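Local atomic coordinates of small ribosomal subunit protein uS8 (Aquifex aeolicus, PDB entry 3RF2), a protein that binds 16S ribosomal RNA tightly, probably directly in its central domain, where it is thought to help coordinate assembly of the platform of the 30S subunit. Residues L137-V142 against M149-A154; D9-I14 against V163-W168. One frame throughout, in Å; residues are numbered along the deposited sequence.

Interaction 1: L137-V142 against M149-A154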
# COMPACT_ATOMS: atom_id res chain seq x y z
N LEU A 137 0.33 -4.31 18.68
CA LEU A 137 1.64 -4.17 18.04
C LEU A 137 1.53 -4.05 16.54
O LEU A 137 2.47 -3.58 15.89
CB LEU A 137 2.53 -5.36 18.38
CG LEU A 137 3.01 -5.44 19.83
CD1 LEU A 137 4.20 -6.37 19.95
CD2 LEU A 137 3.36 -4.06 20.31
N GLY A 138 0.41 -4.51 15.98
CA GLY A 138 0.11 -4.33 14.57
C GLY A 138 -0.90 -3.20 14.42
O GLY A 138 -1.21 -2.50 15.39
N ILE A 139 -1.43 -3.02 13.22
CA ILE A 139 -2.43 -1.99 13.02
C ILE A 139 -3.59 -2.49 12.19
O ILE A 139 -3.44 -3.39 11.36
CB ILE A 139 -1.88 -0.77 12.27
CG1 ILE A 139 -1.45 -1.15 10.86
CG2 ILE A 139 -0.72 -0.12 13.04
CD1 ILE A 139 -0.92 0.06 10.04
N ALA A 140 -4.75 -1.89 12.43
CA ALA A 140 -5.85 -1.98 11.49
C ALA A 140 -5.84 -0.67 10.75
O ALA A 140 -5.62 0.39 11.34
CB ALA A 140 -7.18 -2.17 12.20
N ILE A 141 -6.06 -0.73 9.44
CA ILE A 141 -6.28 0.48 8.68
C ILE A 141 -7.78 0.64 8.46
O ILE A 141 -8.44 -0.27 7.95
CB ILE A 141 -5.53 0.43 7.33
CG1 ILE A 141 -4.02 0.41 7.57
CG2 ILE A 141 -5.96 1.60 6.47
CD1 ILE A 141 -3.20 0.06 6.36
N VAL A 142 -8.32 1.79 8.87
CA VAL A 142 -9.75 2.00 8.90
C VAL A 142 -10.19 3.25 8.16
O VAL A 142 -9.63 4.33 8.36
CB VAL A 142 -10.27 2.12 10.35
CG1 VAL A 142 -9.92 0.85 11.15
CG2 VAL A 142 -9.68 3.32 11.02
N MET A 149 -6.98 5.97 8.42
CA MET A 149 -6.04 6.11 9.53
C MET A 149 -5.91 4.80 10.31
O MET A 149 -6.59 3.82 10.00
CB MET A 149 -6.52 7.22 10.47
CG MET A 149 -7.97 7.04 10.92
SD MET A 149 -8.54 8.21 12.18
CE MET A 149 -8.81 9.69 11.20
N THR A 150 -5.08 4.80 11.34
CA THR A 150 -4.89 3.59 12.12
C THR A 150 -6.00 3.42 13.13
O THR A 150 -6.81 4.32 13.35
CB THR A 150 -3.53 3.55 12.86
OG1 THR A 150 -3.46 4.63 13.80
CG2 THR A 150 -2.40 3.69 11.87
N ASP A 151 -6.06 2.23 13.71
CA ASP A 151 -7.02 1.97 14.76
C ASP A 151 -6.68 2.88 15.93
O ASP A 151 -7.56 3.50 16.51
CB ASP A 151 -7.01 0.50 15.18
CG ASP A 151 -5.61 -0.00 15.53
OD1 ASP A 151 -4.74 0.00 14.64
OD2 ASP A 151 -5.39 -0.39 16.69
N HIS A 152 -5.40 2.99 16.24
CA HIS A 152 -4.97 3.87 17.32
C HIS A 152 -5.52 5.29 17.14
O HIS A 152 -6.03 5.89 18.08
CB HIS A 152 -3.44 3.89 17.45
CG HIS A 152 -2.94 4.80 18.53
ND1 HIS A 152 -2.69 6.14 18.32
CD2 HIS A 152 -2.65 4.56 19.83
CE1 HIS A 152 -2.28 6.69 19.45
NE2 HIS A 152 -2.24 5.75 20.38
N GLU A 153 -5.43 5.82 15.93
CA GLU A 153 -5.90 7.18 15.69
C GLU A 153 -7.43 7.25 15.71
O GLU A 153 -8.00 8.19 16.28
CB GLU A 153 -5.33 7.74 14.39
CG GLU A 153 -3.82 7.92 14.46
CD GLU A 153 -3.17 8.18 13.11
OE1 GLU A 153 -3.68 7.67 12.08
OE2 GLU A 153 -2.15 8.90 13.09
N ALA A 154 -8.09 6.27 15.11
CA ALA A 154 -9.55 6.23 15.14
C ALA A 154 -10.02 6.28 16.59
O ALA A 154 -10.93 7.04 16.92
CB ALA A 154 -10.08 4.99 14.43
O HOH W 1 -3.62 -2.41 17.15
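Asp151 OD2 and Gly138 O are bridged by one water, which donates to OD2 at 2.7 Å and to Gly138 O at 3.0 Å, so the acid is tied through solvent to the residue just before the strand. OD2 is gripped a second time by the guanidinium group of Arg155, with which it forms a salt bridge. The direct tie runs from Ala140 N to Asp151 OD1, 2.9 Å long, with the N-H coming from above the carboxylate plane, 53° out of it. CG of Asp151 sits between its own backbone N and carbonyl carbon (chi1 53°), a torsion that brings OD1 to Ala140 N, near CA of Ile139. With an alanine here, the buried Ala140 N is likely to lose its carboxylate acceptor, and the water and Arg155 a partner. A weak bond from Asp151 N to Ala140 O completes this end of the pairing.

At the other end, Val142 and Met149 form the hydrogen-bonded pair. Val142 N reaches Met149 O at 2.9 Å in a nearly straight bond (171°), while the return bond from Met149 N to Val142 O measures 3.1 Å. Val142 CG2 leans over Met149 O at 3.3 Å and touches Ala154 CB at 3.8 Å, bringing the first helical turn against the strand. That turn is fixed by Thr150: its OG1 accepts from Glu153 N at 3.1 Å, and Glu153 OE1 accepts from Thr150 N. The result is an antiparallel beta hairpin whose short second strand passes straight into helix 151-156 through a capping box.

Interaction 2: D9-I14 against V163-W168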
# COMPACT_ATOMS: atom_id res chain seq x y z
N ASP A 9 -5.68 -6.54 -4.37
CA ASP A 9 -4.68 -6.95 -5.35
C ASP A 9 -3.34 -6.23 -5.14
O ASP A 9 -2.27 -6.77 -5.43
CB ASP A 9 -5.23 -6.78 -6.77
CG ASP A 9 -6.47 -7.66 -7.03
OD1 ASP A 9 -6.48 -8.84 -6.61
OD2 ASP A 9 -7.43 -7.16 -7.65
N MET A 10 -3.40 -5.02 -4.61
CA MET A 10 -2.21 -4.29 -4.18
C MET A 10 -1.49 -5.01 -3.03
O MET A 10 -0.26 -5.05 -2.99
CB MET A 10 -2.59 -2.86 -3.75
CG MET A 10 -1.40 -1.97 -3.39
SD MET A 10 -1.86 -0.30 -2.87
CE MET A 10 -2.17 -0.55 -1.11
N PHE A 11 -2.26 -5.55 -2.09
CA PHE A 11 -1.65 -6.19 -0.93
C PHE A 11 -0.84 -7.38 -1.41
O PHE A 11 0.29 -7.59 -0.96
CB PHE A 11 -2.69 -6.62 0.10
CG PHE A 11 -3.33 -5.48 0.83
CD1 PHE A 11 -2.74 -4.23 0.83
CD2 PHE A 11 -4.52 -5.66 1.52
CE1 PHE A 11 -3.32 -3.16 1.51
CE2 PHE A 11 -5.11 -4.61 2.20
CZ PHE A 11 -4.51 -3.35 2.19
N SER A 12 -1.42 -8.13 -2.34
CA SER A 12 -0.77 -9.28 -2.96
C SER A 12 0.55 -8.93 -3.65
O SER A 12 1.59 -9.52 -3.35
CB SER A 12 -1.70 -9.95 -3.98
OG SER A 12 -2.49 -10.94 -3.34
N ALA A 13 0.49 -7.99 -4.58
CA ALA A 13 1.70 -7.47 -5.23
C ALA A 13 2.78 -7.10 -4.19
O ALA A 13 3.95 -7.50 -4.30
CB ALA A 13 1.36 -6.26 -6.09
N ILE A 14 2.38 -6.33 -3.18
CA ILE A 14 3.32 -5.87 -2.19
C ILE A 14 4.00 -7.09 -1.56
O ILE A 14 5.23 -7.16 -1.50
CB ILE A 14 2.63 -5.03 -1.11
CG1 ILE A 14 2.36 -3.63 -1.65
CG2 ILE A 14 3.50 -4.94 0.13
CD1 ILE A 14 1.45 -2.81 -0.75
N VAL A 163 -13.21 -1.34 8.29
CA VAL A 163 -11.90 -1.92 8.53
C VAL A 163 -11.36 -2.48 7.24
O VAL A 163 -11.76 -3.56 6.80
CB VAL A 163 -11.94 -3.05 9.57
CG1 VAL A 163 -10.52 -3.50 9.89
CG2 VAL A 163 -12.68 -2.60 10.84
N ILE A 164 -10.43 -1.74 6.64
CA ILE A 164 -9.88 -2.14 5.36
C ILE A 164 -8.87 -3.27 5.47
O ILE A 164 -8.84 -4.15 4.60
CB ILE A 164 -9.21 -0.94 4.63
CG1 ILE A 164 -10.23 0.18 4.42
CG2 ILE A 164 -8.64 -1.37 3.30
CD1 ILE A 164 -9.63 1.40 3.78
N ALA A 165 -8.05 -3.26 6.52
CA ALA A 165 -6.94 -4.20 6.57
C ALA A 165 -6.30 -4.35 7.95
O ALA A 165 -6.36 -3.44 8.78
CB ALA A 165 -5.85 -3.76 5.55
N PHE A 166 -5.66 -5.49 8.17
CA PHE A 166 -4.76 -5.70 9.30
C PHE A 166 -3.33 -5.74 8.78
O PHE A 166 -3.06 -6.36 7.76
CB PHE A 166 -5.05 -7.04 9.99
CG PHE A 166 -6.24 -7.02 10.90
CD1 PHE A 166 -7.15 -5.98 10.86
CD2 PHE A 166 -6.43 -8.04 11.83
CE1 PHE A 166 -8.24 -5.95 11.73
CE2 PHE A 166 -7.51 -8.02 12.69
CZ PHE A 166 -8.42 -6.97 12.63
N VAL A 167 -2.42 -5.09 9.48
CA VAL A 167 -1.02 -5.10 9.07
C VAL A 167 -0.18 -5.33 10.30
O VAL A 167 -0.46 -4.75 11.35
CB VAL A 167 -0.61 -3.77 8.46
CG1 VAL A 167 0.81 -3.86 7.83
CG2 VAL A 167 -1.63 -3.30 7.45
N TRP A 168 0.86 -6.15 10.18
CA TRP A 168 1.78 -6.34 11.31
C TRP A 168 3.17 -6.82 10.87
O TRP A 168 3.41 -7.01 9.67
CB TRP A 168 1.17 -7.29 12.35
CG TRP A 168 1.06 -8.74 11.92
CD1 TRP A 168 1.95 -9.74 12.19
CD2 TRP A 168 -0.02 -9.34 11.19
NE1 TRP A 168 1.50 -10.93 11.67
CE2 TRP A 168 0.30 -10.72 11.04
CE3 TRP A 168 -1.21 -8.87 10.65
CZ2 TRP A 168 -0.53 -11.61 10.37
CZ3 TRP A 168 -2.05 -9.76 9.96
CH2 TRP A 168 -1.70 -11.11 9.83
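Phe11 and Ala165 meet as ring against methyl, with Ile164 lending a smaller surface beside them. Phe11 points from helix 6-19 toward the strand and reaches a little over half of the way between the two backbones, whose nearest alpha carbons, Phe11 CA and Ala165 CA, are 9.4 Å apart. With CG anti to the carbonyl carbon and beside the backbone N (chi1 -71°), the ring extends outward from the helix and presents its far end. CE2 touches Ala165 CB at 3.5 Å and CZ lies 3.6 Å from that same carbon, so the methyl sits astride one ring bond, approaching obliquely. The short side chain of Ala165, itself directed at the helix, allows this close approach.

Ile164 stands at the margin. Its carbonyl oxygen lies near the plane of the Phe11 ring, off the ring edge, at a long 4.5 Å from CE2, and its side chain is hardly farther from the ring, packing also on Leu32 and Ile36 of helix 31-43. No hydrogen bond joins 9-14 to 163-168; the contact is buried and essentially apolar, and Ile113 closes on Phe11 from strand 113-115.

The local shape of the strand follows from a classic beta bulge, in which Ile164 and Ala165 together face Ile141. Ile164 has helix-like backbone angles (phi -76°, psi -38°), which put the extra residue into the strand just where Ala165 turns its methyl to Phe11. Phe166 points the other way, packing on Ala140 and Val114. The contact thus joins the first helix of the chain to the bulged last strand of the C-terminal antiparallel sheet, an apolar helix-on-sheet contact of the S8 fold.

Overall arrangement
From the N terminus, helix 6-19 supplies the first half of interaction 2, whose partner arrives only with strand 161-167 at the end of the chain; this contact closes a loop of nearly 150 residues. Interaction 1 falls wholly within that loop and closes a far shorter one, six residues that include the end of strand 139-144, after which helix 151-156 leads on to the last strand. The centres are about 13 Å apart, and both interactions reach the same sheet: Ile139 N lies 2.7 Å from Val167 O, probably hydrogen-bonded. Strand 139-144 pairs with both 149-150 and 161-167, so it ties its hairpin partner to the strand that meets helix 6-19.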